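YncA (Salmonella typhimurium, PDB 3DR6) probably transfers an acetyl group from acetyl-CoA to an acceptor substrate, as expected of a putative GNAT-family acetyltransferase. Local coordinates at residues Thr18-Asn22 / Thr36-Arg42; Thr28-Asp34 / Lys151-Asp157; Thr66-Gly72 / Val84-Val90. All blocks are in the same frame, centred on the assembly; numbering follows the deposited sequence.

Contact 3 lies near the centre of the chain, where 66-72 and 84-90 pair as two antiparallel strands of the central sheet and backbone hydrogen bonds do most of the joining. Contacts 1 and 2 are more peripheral and only partly buried, and both rely on side chains that reach for backbone atoms: an asparagine amide in contact 1, a lysine ammonium in contact 2. Contact 1 joins the first two helices; contact 2 ties the loop between those helices to the far end of the same sheet, beside the second subunit. Tyr21 of contact 1 touches Ile31 of contact 2 and Tyr68 of contact 3, so the three meet around one tyrosine.

Contact 1 (Thr18-Asn22 / Thr36-Arg42); sequences TEIYN and TVDTDNR
Asn22 meets Val37 because its CG stands anti to its own carbonyl carbon (chi1 -73°), which carries the amide out from helix 14-27 to the chain at 36-37. Tyr21, one residue earlier, turns the other way, CG anti to the backbone N (chi1 179°), which presents one face of its ring to Arg42.

The Asn22 amide reads both polar groups of Val37. Its OD1 accepts from Val37 N at 2.9 Å, and its ND2 gives a nearly straight bond to Val37 O at 3.0 Å, with that oxygen almost in the amide plane. Two bonds to one residue fix the rotation of the amide and hold the connection in place just before helix 39-52 starts. Thr36 lies across the same amide, its CB 3.4 Å from Asn22 OD1.

Arg42 bends at chi2 and chi3, and the guanidinium settles over one face of the Tyr21 ring. This is a cation-pi contact, with Arg42 CZ 4.3 Å from the ring centroid and the two planes 30° apart; NH1 is the nitrogen nearest the ring. Asn41 OD1 helps fix its rotation, accepting from both Arg42 NE and Arg42 NH2 in the guanidinium plane. Val37 CG2 packs against Tyr21 CD2 at 3.7 Å. Nearer the start of helix 14-27, Thr18 OG1 touches Arg42 CG at 3.3 Å while its hydrogen bond goes to Cys14 O within its own helix.

Asp38 is the N-cap of helix 39-52, its OD1 accepting from Asn41 N. Helices 14-27 and 39-52 pack together here in a partly buried contact, its centre about 15 Å from that of the chain: Trp45 of helix 39-52 makes a second cation-pi contact with Arg42, while Ile20 and Tyr21 of helix 14-27 lean on Tyr68 of strand 64-73.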
loop_
_atom_site.group_PDB
_atom_site.type_symbol
_atom_site.label_atom_id
_atom_site.label_comp_id
_atom_site.label_asym_id
_atom_site.label_seq_id
_atom_site.Cartn_x
_atom_site.Cartn_y
_atom_site.Cartn_z
ATOM N N THR C 18 22.057 8.018 2.335
ATOM C CA THR C 18 22.002 7.173 3.531
ATOM C C THR C 18 21.890 8.007 4.804
ATOM O O THR C 18 21.066 7.703 5.674
ATOM C CB THR C 18 23.231 6.229 3.623
ATOM O OG1 THR C 18 23.320 5.437 2.431
ATOM C CG2 THR C 18 23.128 5.290 4.838
ATOM N N GLU C 19 22.706 9.057 4.919
ATOM C CA GLU C 19 22.620 9.941 6.088
ATOM C C GLU C 19 21.235 10.556 6.223
ATOM O O GLU C 19 20.673 10.572 7.304
ATOM C CB GLU C 19 23.635 11.073 6.004
ATOM C CG GLU C 19 25.040 10.665 6.245
ATOM C CD GLU C 19 25.944 11.884 6.377
ATOM O OE1 GLU C 19 25.464 13.017 6.104
ATOM O OE2 GLU C 19 27.122 11.702 6.751
ATOM N N ILE C 20 20.709 11.080 5.117
ATOM C CA ILE C 20 19.402 11.732 5.125
ATOM C C ILE C 20 18.284 10.716 5.449
ATOM O O ILE C 20 17.381 11.024 6.240
ATOM C CB ILE C 20 19.118 12.477 3.805
ATOM C CG1 ILE C 20 20.122 13.622 3.620
ATOM C CG2 ILE C 20 17.688 13.004 3.798
ATOM C CD1 ILE C 20 20.284 14.115 2.169
ATOM N N TYR C 21 18.354 9.533 4.827
ATOM C CA TYR C 21 17.404 8.418 5.095
ATOM C C TYR C 21 17.386 8.036 6.583
ATOM O O TYR C 21 16.308 7.965 7.210
ATOM C CB TYR C 21 17.760 7.179 4.243
ATOM C CG TYR C 21 16.855 5.990 4.484
ATOM C CD1 TYR C 21 15.681 5.844 3.752
ATOM C CD2 TYR C 21 17.166 5.016 5.448
ATOM C CE1 TYR C 21 14.842 4.757 3.969
ATOM C CE2 TYR C 21 16.321 3.908 5.658
ATOM C CZ TYR C 21 15.163 3.800 4.907
ATOM O OH TYR C 21 14.283 2.738 5.086
ATOM N N ASN C 22 18.574 7.790 7.136
ATOM C CA ASN C 22 18.734 7.422 8.551
ATOM C C ASN C 22 18.262 8.500 9.510
ATOM O O ASN C 22 17.666 8.181 10.541
ATOM C CB ASN C 22 20.188 7.032 8.855
ATOM C CG ASN C 22 20.551 5.679 8.271
ATOM O OD1 ASN C 22 19.668 4.875 7.949
ATOM N ND2 ASN C 22 21.856 5.413 8.140
ATOM N N THR C 36 18.097 1.942 11.045
ATOM C CA THR C 36 19.023 2.570 10.117
ATOM C C THR C 36 19.581 1.525 9.148
ATOM O O THR C 36 19.540 0.317 9.424
ATOM C CB THR C 36 20.161 3.228 10.886
ATOM O OG1 THR C 36 20.700 2.281 11.812
ATOM C CG2 THR C 36 19.652 4.450 11.665
ATOM N N VAL C 37 20.081 1.983 8.005
ATOM C CA VAL C 37 20.712 1.094 7.045
ATOM C C VAL C 37 22.138 1.589 6.790
ATOM O O VAL C 37 22.521 2.663 7.261
ATOM C CB VAL C 37 19.911 0.997 5.700
ATOM C CG1 VAL C 37 18.540 0.310 5.908
ATOM C CG2 VAL C 37 19.770 2.375 5.013
ATOM N N ASP C 38 22.917 0.812 6.050
ATOM C CA ASP C 38 24.232 1.290 5.640
ATOM C C ASP C 38 24.251 1.768 4.188
ATOM O O ASP C 38 23.254 1.645 3.478
ATOM C CB ASP C 38 25.325 0.247 5.927
ATOM C CG ASP C 38 25.076 -1.091 5.248
ATOM O OD1 ASP C 38 24.317 -1.173 4.259
ATOM O OD2 ASP C 38 25.677 -2.085 5.712
ATOM N N THR C 39 25.378 2.331 3.760
ATOM C CA THR C 39 25.512 2.840 2.386
ATOM C C THR C 39 25.284 1.755 1.322
ATOM O O THR C 39 24.662 2.028 0.291
ATOM C CB THR C 39 26.876 3.528 2.159
ATOM O OG1 THR C 39 27.034 4.596 3.102
ATOM C CG2 THR C 39 26.977 4.099 0.743
ATOM N N ASP C 40 25.781 0.540 1.571
ATOM C CA ASP C 40 25.587 -0.579 0.632
ATOM C C ASP C 40 24.104 -0.868 0.391
ATOM O O ASP C 40 23.693 -1.220 -0.728
ATOM C CB ASP C 40 26.291 -1.846 1.128
ATOM C CG ASP C 40 27.773 -1.869 0.771
ATOM O OD1 ASP C 40 28.103 -1.782 -0.437
ATOM O OD2 ASP C 40 28.605 -1.978 1.699
ATOM N N ASN C 41 23.307 -0.713 1.447
ATOM C CA ASN C 41 21.870 -0.904 1.365
ATOM C C ASN C 41 21.221 0.131 0.452
ATOM O O ASN C 41 20.363 -0.217 -0.374
ATOM C CB ASN C 41 21.238 -0.901 2.767
ATOM C CG ASN C 41 19.716 -0.996 2.728
ATOM O OD1 ASN C 41 19.033 -0.057 2.308
ATOM N ND2 ASN C 41 19.175 -2.128 3.190
ATOM N N ARG C 42 21.642 1.390 0.569
ATOM C CA ARG C 42 21.087 2.449 -0.298
ATOM C C ARG C 42 21.602 2.380 -1.733
ATOM O O ARG C 42 20.912 2.794 -2.658
ATOM C CB ARG C 42 21.269 3.848 0.301
ATOM C CG ARG C 42 20.478 4.096 1.588
ATOM C CD ARG C 42 18.955 4.051 1.371
ATOM N NE ARG C 42 18.383 2.709 1.543
ATOM C CZ ARG C 42 17.096 2.419 1.363
ATOM N NH1 ARG C 42 16.238 3.372 0.998
ATOM N NH2 ARG C 42 16.661 1.181 1.551
#

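Contact 2 (Thr28-Asp34 / Lys151-Asp157)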
loop_
_atom_site.group_PDB
_atom_site.type_symbol
_atom_site.label_atom_id
_atom_site.label_comp_id
_atom_site.label_asym_id
_atom_site.label_seq_id
_atom_site.Cartn_x
_atom_site.Cartn_y
_atom_site.Cartn_z
ATOM N N THR C 28 12.377 11.444 12.926
ATOM C CA THR C 28 11.186 12.010 12.321
ATOM C C THR C 28 10.089 10.963 12.212
ATOM O O THR C 28 10.343 9.765 12.338
ATOM C CB THR C 28 11.455 12.620 10.903
ATOM O OG1 THR C 28 11.354 11.609 9.890
ATOM C CG2 THR C 28 12.812 13.331 10.818
ATOM N N ALA C 29 8.869 11.440 11.971
ATOM C CA ALA C 29 7.767 10.579 11.567
ATOM C C ALA C 29 7.490 10.732 10.062
ATOM O O ALA C 29 6.381 10.483 9.586
ATOM C CB ALA C 29 6.517 10.885 12.429
ATOM N N ALA C 30 8.514 11.137 9.310
ATOM C CA ALA C 30 8.380 11.352 7.868
ATOM C C ALA C 30 8.529 10.046 7.085
ATOM O O ALA C 30 8.142 9.962 5.918
ATOM C CB ALA C 30 9.390 12.411 7.373
ATOM N N ILE C 31 9.121 9.039 7.726
ATOM C CA ILE C 31 9.165 7.686 7.187
ATOM C C ILE C 31 8.810 6.743 8.315
ATOM O O ILE C 31 9.323 6.894 9.440
ATOM C CB ILE C 31 10.551 7.303 6.569
ATOM C CG1 ILE C 31 10.460 5.941 5.874
ATOM C CG2 ILE C 31 11.678 7.265 7.625
ATOM C CD1 ILE C 31 11.631 5.658 4.948
ATOM N N TRP C 32 7.931 5.774 8.033
ATOM C CA TRP C 32 7.504 4.859 9.097
ATOM C C TRP C 32 8.295 3.539 9.047
ATOM O O TRP C 32 7.729 2.454 8.943
ATOM C CB TRP C 32 5.959 4.659 9.129
ATOM C CG TRP C 32 5.180 5.972 9.385
ATOM C CD1 TRP C 32 5.716 7.215 9.669
ATOM C CD2 TRP C 32 3.756 6.159 9.336
ATOM N NE1 TRP C 32 4.708 8.156 9.789
ATOM C CE2 TRP C 32 3.499 7.528 9.596
ATOM C CE3 TRP C 32 2.666 5.291 9.114
ATOM C CZ2 TRP C 32 2.200 8.056 9.637
ATOM C CZ3 TRP C 32 1.374 5.818 9.158
ATOM C CH2 TRP C 32 1.154 7.186 9.414
ATOM N N ASN C 33 9.622 3.678 9.102
ATOM C CA ASN C 33 10.564 2.589 9.273
ATOM C C ASN C 33 11.370 2.923 10.513
ATOM O O ASN C 33 11.523 4.105 10.830
ATOM C CB ASN C 33 11.532 2.508 8.083
ATOM C CG ASN C 33 11.067 1.557 6.986
ATOM O OD1 ASN C 33 11.496 1.690 5.827
ATOM N ND2 ASN C 33 10.224 0.585 7.334
ATOM N N ASP C 34 11.915 1.903 11.180
ATOM C CA ASP C 34 12.519 2.074 12.512
ATOM C C ASP C 34 14.038 1.907 12.629
ATOM O O ASP C 34 14.637 2.434 13.565
ATOM C CB ASP C 34 11.842 1.144 13.523
ATOM C CG ASP C 34 10.334 1.375 13.615
ATOM O OD1 ASP C 34 9.898 2.533 13.550
ATOM O OD2 ASP C 34 9.592 0.390 13.762
ATOM N N LYS C 151 4.900 4.499 15.713
ATOM C CA LYS C 151 6.306 4.877 15.924
ATOM C C LYS C 151 6.414 5.642 17.242
ATOM O O LYS C 151 5.461 6.308 17.652
ATOM C CB LYS C 151 6.794 5.768 14.770
ATOM C CG LYS C 151 8.303 5.708 14.496
ATOM C CD LYS C 151 8.691 6.436 13.206
ATOM C CE LYS C 151 10.193 6.234 12.917
ATOM N NZ LYS C 151 10.669 7.121 11.824
ATOM N N PHE C 152 7.569 5.538 17.899
ATOM C CA PHE C 152 7.840 6.350 19.113
ATOM C C PHE C 152 6.768 6.208 20.201
ATOM O O PHE C 152 6.498 7.168 20.933
ATOM C CB PHE C 152 7.959 7.834 18.744
ATOM C CG PHE C 152 8.952 8.127 17.660
ATOM C CD1 PHE C 152 10.255 7.612 17.719
ATOM C CD2 PHE C 152 8.595 8.944 16.586
ATOM C CE1 PHE C 152 11.185 7.897 16.698
ATOM C CE2 PHE C 152 9.521 9.254 15.570
ATOM C CZ PHE C 152 10.813 8.725 15.618
ATOM N N GLY C 153 6.180 5.016 20.308
ATOM C CA GLY C 153 5.269 4.689 21.385
ATOM C C GLY C 153 3.853 5.167 21.178
ATOM O O GLY C 153 3.035 5.084 22.096
ATOM N N ARG C 154 3.557 5.651 19.975
ATOM C CA ARG C 154 2.202 6.131 19.674
ATOM C C ARG C 154 1.634 5.595 18.362
ATOM O O ARG C 154 2.383 5.351 17.419
ATOM C CB ARG C 154 2.142 7.667 19.710
ATOM C CG ARG C 154 2.634 8.408 18.481
ATOM C CD ARG C 154 2.669 9.924 18.745
ATOM N NE ARG C 154 3.011 10.623 17.510
ATOM C CZ ARG C 154 4.257 10.918 17.170
ATOM N NH1 ARG C 154 4.505 11.536 16.037
ATOM N NH2 ARG C 154 5.253 10.609 17.998
ATOM N N TRP C 155 0.313 5.416 18.311
ATOM C CA TRP C 155 -0.351 5.114 17.029
ATOM C C TRP C 155 -0.332 6.366 16.181
ATOM O O TRP C 155 -0.511 7.482 16.714
ATOM C CB TRP C 155 -1.797 4.658 17.240
ATOM C CG TRP C 155 -1.895 3.380 18.046
ATOM C CD1 TRP C 155 -2.435 3.236 19.285
ATOM C CD2 TRP C 155 -1.447 2.074 17.640
ATOM N NE1 TRP C 155 -2.348 1.924 19.687
ATOM C CE2 TRP C 155 -1.739 1.189 18.700
ATOM C CE3 TRP C 155 -0.805 1.577 16.482
ATOM C CZ2 TRP C 155 -1.430 -0.201 18.647
ATOM C CZ3 TRP C 155 -0.493 0.189 16.424
ATOM C CH2 TRP C 155 -0.809 -0.672 17.503
ATOM N N LEU C 156 -0.081 6.194 14.888
ATOM C CA LEU C 156 0.017 7.298 13.943
ATOM C C LEU C 156 -1.122 7.266 12.937
ATOM O O LEU C 156 -1.541 6.168 12.490
ATOM C CB LEU C 156 1.353 7.235 13.180
ATOM C CG LEU C 156 2.648 7.233 13.985
ATOM C CD1 LEU C 156 3.838 7.139 13.025
ATOM C CD2 LEU C 156 2.756 8.483 14.860
ATOM N N ASP C 157 -1.605 8.466 12.572
ATOM C CA ASP C 157 -2.652 8.621 11.555
ATOM C C ASP C 157 -2.005 8.954 10.209
ATOM O O ASP C 157 -1.010 9.715 10.146
ATOM C CB ASP C 157 -3.637 9.726 11.934
ATOM C CG ASP C 157 -4.271 9.511 13.317
ATOM O OD1 ASP C 157 -4.257 8.383 13.869
ATOM O OD2 ASP C 157 -4.779 10.521 13.861
#
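The type I' turn of the hairpin formed by strands 140-151 and 154-164 docks through Lys151 on backbone carbonyls of loop 28-34, close to the dimer interface. The Lys151 chain runs out extended from CG, and its NZ donates to Thr28 O and to Ile31 O, each at 2.7 Å and each met nearly along the carbonyl axis. A weak bond of 3.3 Å from Lys151 NZ to Asn33 O and another bond to Val25 O, at the end of helix 14-27, complete the grip. The ammonium group thus gathers the irregular loop around itself. The Asp34 side chain runs antiparallel to the lysine chain; its OD1 stays 5.0 Å from Lys151 NZ, near enough to favour the positive charge, probably, but not a salt bridge.

The turn, from Lys151 to Arg154, links the last two strands of the chain within the GNAT sheet. On it Phe152 brings a ring edge to the loop, CE2 lying 3.4 Å from Thr28 O.

Further along the strand, Leu156 and Trp32 reach toward one another from the two sides of the contact. Leu156 CD1 sits over the indole face, a CH-pi contact 3.5 Å from the centroid of the five-membered ring, while Asp157 O approaches the edge at Trp32 CH2. The indole is also tied to its own loop by a bond from Trp32 NE1 to Ala29 O. Across the interface, Phe80 of the second subunit meets the Trp32 ring, and Asp78 of that subunit accepts from Asp34 N.

Contact 3 (Thr66-Gly72 / Val84-Val90)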
loop_
_atom_site.group_PDB
_atom_site.type_symbol
_atom_site.label_atom_id
_atom_site.label_comp_id
_atom_site.label_asym_id
_atom_site.label_seq_id
_atom_site.Cartn_x
_atom_site.Cartn_y
_atom_site.Cartn_z
ATOM N N THR C 66 21.795 18.242 -0.281
ATOM C CA THR C 66 20.921 18.856 0.734
ATOM C C THR C 66 19.564 18.152 0.874
ATOM O O THR C 66 18.762 18.457 1.785
ATOM C CB THR C 66 20.671 20.336 0.391
ATOM O OG1 THR C 66 20.190 20.411 -0.951
ATOM C CG2 THR C 66 21.960 21.167 0.511
ATOM N N GLY C 67 19.289 17.223 -0.042
ATOM C CA GLY C 67 18.017 16.503 -0.056
ATOM C C GLY C 67 17.982 15.488 -1.175
ATOM O O GLY C 67 18.821 15.512 -2.077
ATOM N N TYR C 68 17.003 14.593 -1.128
ATOM C CA TYR C 68 16.812 13.666 -2.222
ATOM C C TYR C 68 15.340 13.292 -2.374
ATOM O O TYR C 68 14.526 13.477 -1.444
ATOM C CB TYR C 68 17.700 12.417 -2.067
ATOM C CG TYR C 68 17.191 11.342 -1.110
ATOM C CD1 TYR C 68 17.507 11.382 0.256
ATOM C CD2 TYR C 68 16.424 10.266 -1.580
ATOM C CE1 TYR C 68 17.066 10.399 1.122
ATOM C CE2 TYR C 68 15.972 9.271 -0.709
ATOM C CZ TYR C 68 16.296 9.345 0.633
ATOM O OH TYR C 68 15.858 8.354 1.497
ATOM N N ALA C 69 15.007 12.780 -3.554
ATOM C CA ALA C 69 13.622 12.407 -3.871
ATOM C C ALA C 69 13.610 11.207 -4.809
ATOM O O ALA C 69 14.506 11.038 -5.652
ATOM C CB ALA C 69 12.880 13.578 -4.494
ATOM N N SER C 70 12.595 10.369 -4.650
ATOM C CA SER C 70 12.398 9.232 -5.559
ATOM C C SER C 70 10.916 8.875 -5.558
ATOM O O SER C 70 10.146 9.427 -4.767
ATOM C CB SER C 70 13.235 8.025 -5.096
ATOM O OG SER C 70 13.261 7.016 -6.103
ATOM N N PHE C 71 10.517 7.977 -6.452
ATOM C CA PHE C 71 9.233 7.306 -6.275
ATOM C C PHE C 71 9.372 5.832 -6.569
ATOM O O PHE C 71 10.316 5.394 -7.281
ATOM C CB PHE C 71 8.100 7.971 -7.082
ATOM C CG PHE C 71 8.284 7.944 -8.584
ATOM C CD1 PHE C 71 8.170 6.742 -9.294
ATOM C CD2 PHE C 71 8.512 9.137 -9.288
ATOM C CE1 PHE C 71 8.306 6.712 -10.698
ATOM C CE2 PHE C 71 8.646 9.127 -10.703
ATOM C CZ PHE C 71 8.548 7.904 -11.401
ATOM N N GLY C 72 8.435 5.078 -6.011
ATOM C CA GLY C 72 8.288 3.663 -6.315
ATOM C C GLY C 72 6.837 3.290 -6.504
ATOM O O GLY C 72 5.941 4.128 -6.372
ATOM N N VAL C 84 2.227 5.745 -8.483
ATOM C CA VAL C 84 3.488 5.723 -7.752
ATOM C C VAL C 84 3.360 6.528 -6.460
ATOM O O VAL C 84 2.509 7.426 -6.350
ATOM C CB VAL C 84 4.691 6.234 -8.601
ATOM C CG1 VAL C 84 5.069 5.193 -9.702
ATOM C CG2 VAL C 84 4.416 7.664 -9.179
ATOM N N GLU C 85 4.197 6.193 -5.486
ATOM C CA GLU C 85 4.251 6.921 -4.236
ATOM C C GLU C 85 5.649 7.516 -4.064
ATOM O O GLU C 85 6.669 6.801 -4.205
ATOM C CB GLU C 85 3.935 5.989 -3.054
ATOM C CG GLU C 85 4.079 6.705 -1.738
ATOM C CD GLU C 85 3.715 5.844 -0.555
ATOM O OE1 GLU C 85 3.293 4.677 -0.787
ATOM O OE2 GLU C 85 3.865 6.353 0.589
ATOM N N HIS C 86 5.696 8.808 -3.725
ATOM C CA HIS C 86 6.972 9.548 -3.691
ATOM C C HIS C 86 7.605 9.480 -2.316
ATOM O O HIS C 86 6.927 9.222 -1.338
ATOM C CB HIS C 86 6.805 11.026 -4.156
ATOM C CG HIS C 86 6.217 11.956 -3.127
ATOM N ND1 HIS C 86 6.868 12.288 -1.959
ATOM C CD2 HIS C 86 5.063 12.669 -3.128
ATOM C CE1 HIS C 86 6.115 13.126 -1.263
ATOM N NE2 HIS C 86 5.027 13.392 -1.968
ATOM N N SER C 87 8.907 9.703 -2.270
ATOM C CA SER C 87 9.580 9.947 -1.018
ATOM C C SER C 87 10.518 11.123 -1.272
ATOM O O SER C 87 11.317 11.105 -2.221
ATOM C CB SER C 87 10.284 8.677 -0.504
ATOM O OG SER C 87 11.374 8.290 -1.355
ATOM N N VAL C 88 10.337 12.175 -0.480
ATOM C CA VAL C 88 11.168 13.376 -0.569
ATOM C C VAL C 88 11.692 13.670 0.834
ATOM O O VAL C 88 10.897 13.885 1.770
ATOM C CB VAL C 88 10.347 14.585 -1.093
ATOM C CG1 VAL C 88 11.167 15.849 -1.055
ATOM C CG2 VAL C 88 9.842 14.325 -2.505
ATOM N N TYR C 89 13.012 13.661 0.993
ATOM C CA TYR C 89 13.608 13.904 2.307
ATOM C C TYR C 89 14.664 14.989 2.196
ATOM O O TYR C 89 15.570 14.913 1.366
ATOM C CB TYR C 89 14.202 12.610 2.894
ATOM C CG TYR C 89 13.192 11.474 3.014
ATOM C CD1 TYR C 89 12.055 11.612 3.814
ATOM C CD2 TYR C 89 13.376 10.276 2.325
ATOM C CE1 TYR C 89 11.098 10.574 3.913
ATOM C CE2 TYR C 89 12.439 9.236 2.430
ATOM C CZ TYR C 89 11.310 9.404 3.228
ATOM O OH TYR C 89 10.369 8.396 3.335
ATOM N N VAL C 90 14.530 16.008 3.031
ATOM C CA VAL C 90 15.486 17.099 3.083
ATOM C C VAL C 90 16.407 16.926 4.315
ATOM O O VAL C 90 15.968 16.513 5.393
ATOM C CB VAL C 90 14.741 18.460 3.066
ATOM C CG1 VAL C 90 15.694 19.633 3.251
ATOM C CG2 VAL C 90 13.943 18.600 1.737
HETATM O O HOH W 1 13.283 6.570 0.026
#
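Tyr68 and Tyr89 are direct cross-strand neighbours, a hydrogen-bonded pair of the antiparallel beta hairpin formed by strands 64-73 and 83-90, in the middle of the GNAT sheet. Tyr68 N to Tyr89 O and Tyr89 N to Tyr68 O are both 2.9 Å, and Ser70-Ser87 and Gly72-Glu85 repeat the two-bond pattern. Between the first two, Ala69 pairs with Val88 without hydrogen bonds, and Ala69 CA makes a CA-H...O contact with Ser87 O at 3.1 Å.

The tyrosines run side by side on one face of the sheet. The edge of Tyr89 is turned toward the face of Tyr68 in an offset edge-to-face pair, planes 62° apart, with Tyr89 CD2 3.5 Å from Tyr68 CZ. On the other face, Ala69 CB meets Val88 CG2 at 3.7 Å, and Val84 CG2 lies over the Phe71 ring as a CH-pi contact. That ring is placed against Val84 by a CG lying between the Phe71 backbone N and carbonyl carbon (chi1 63°).

Helix 14-27 backs the tyrosine face through Ile17, Ile20 and Tyr21, while helix 99-113 lies behind Phe71 and His86. Ser70 OG is held by Arg49 and by Pro55 O, His86 NE2 bonds to His134, and Glu85 forms a salt bridge with Arg75 of the second subunit. On the tyrosine face a water sits 2.9 Å from Ser87 OG and makes a weak, longer bond to Tyr68 OH.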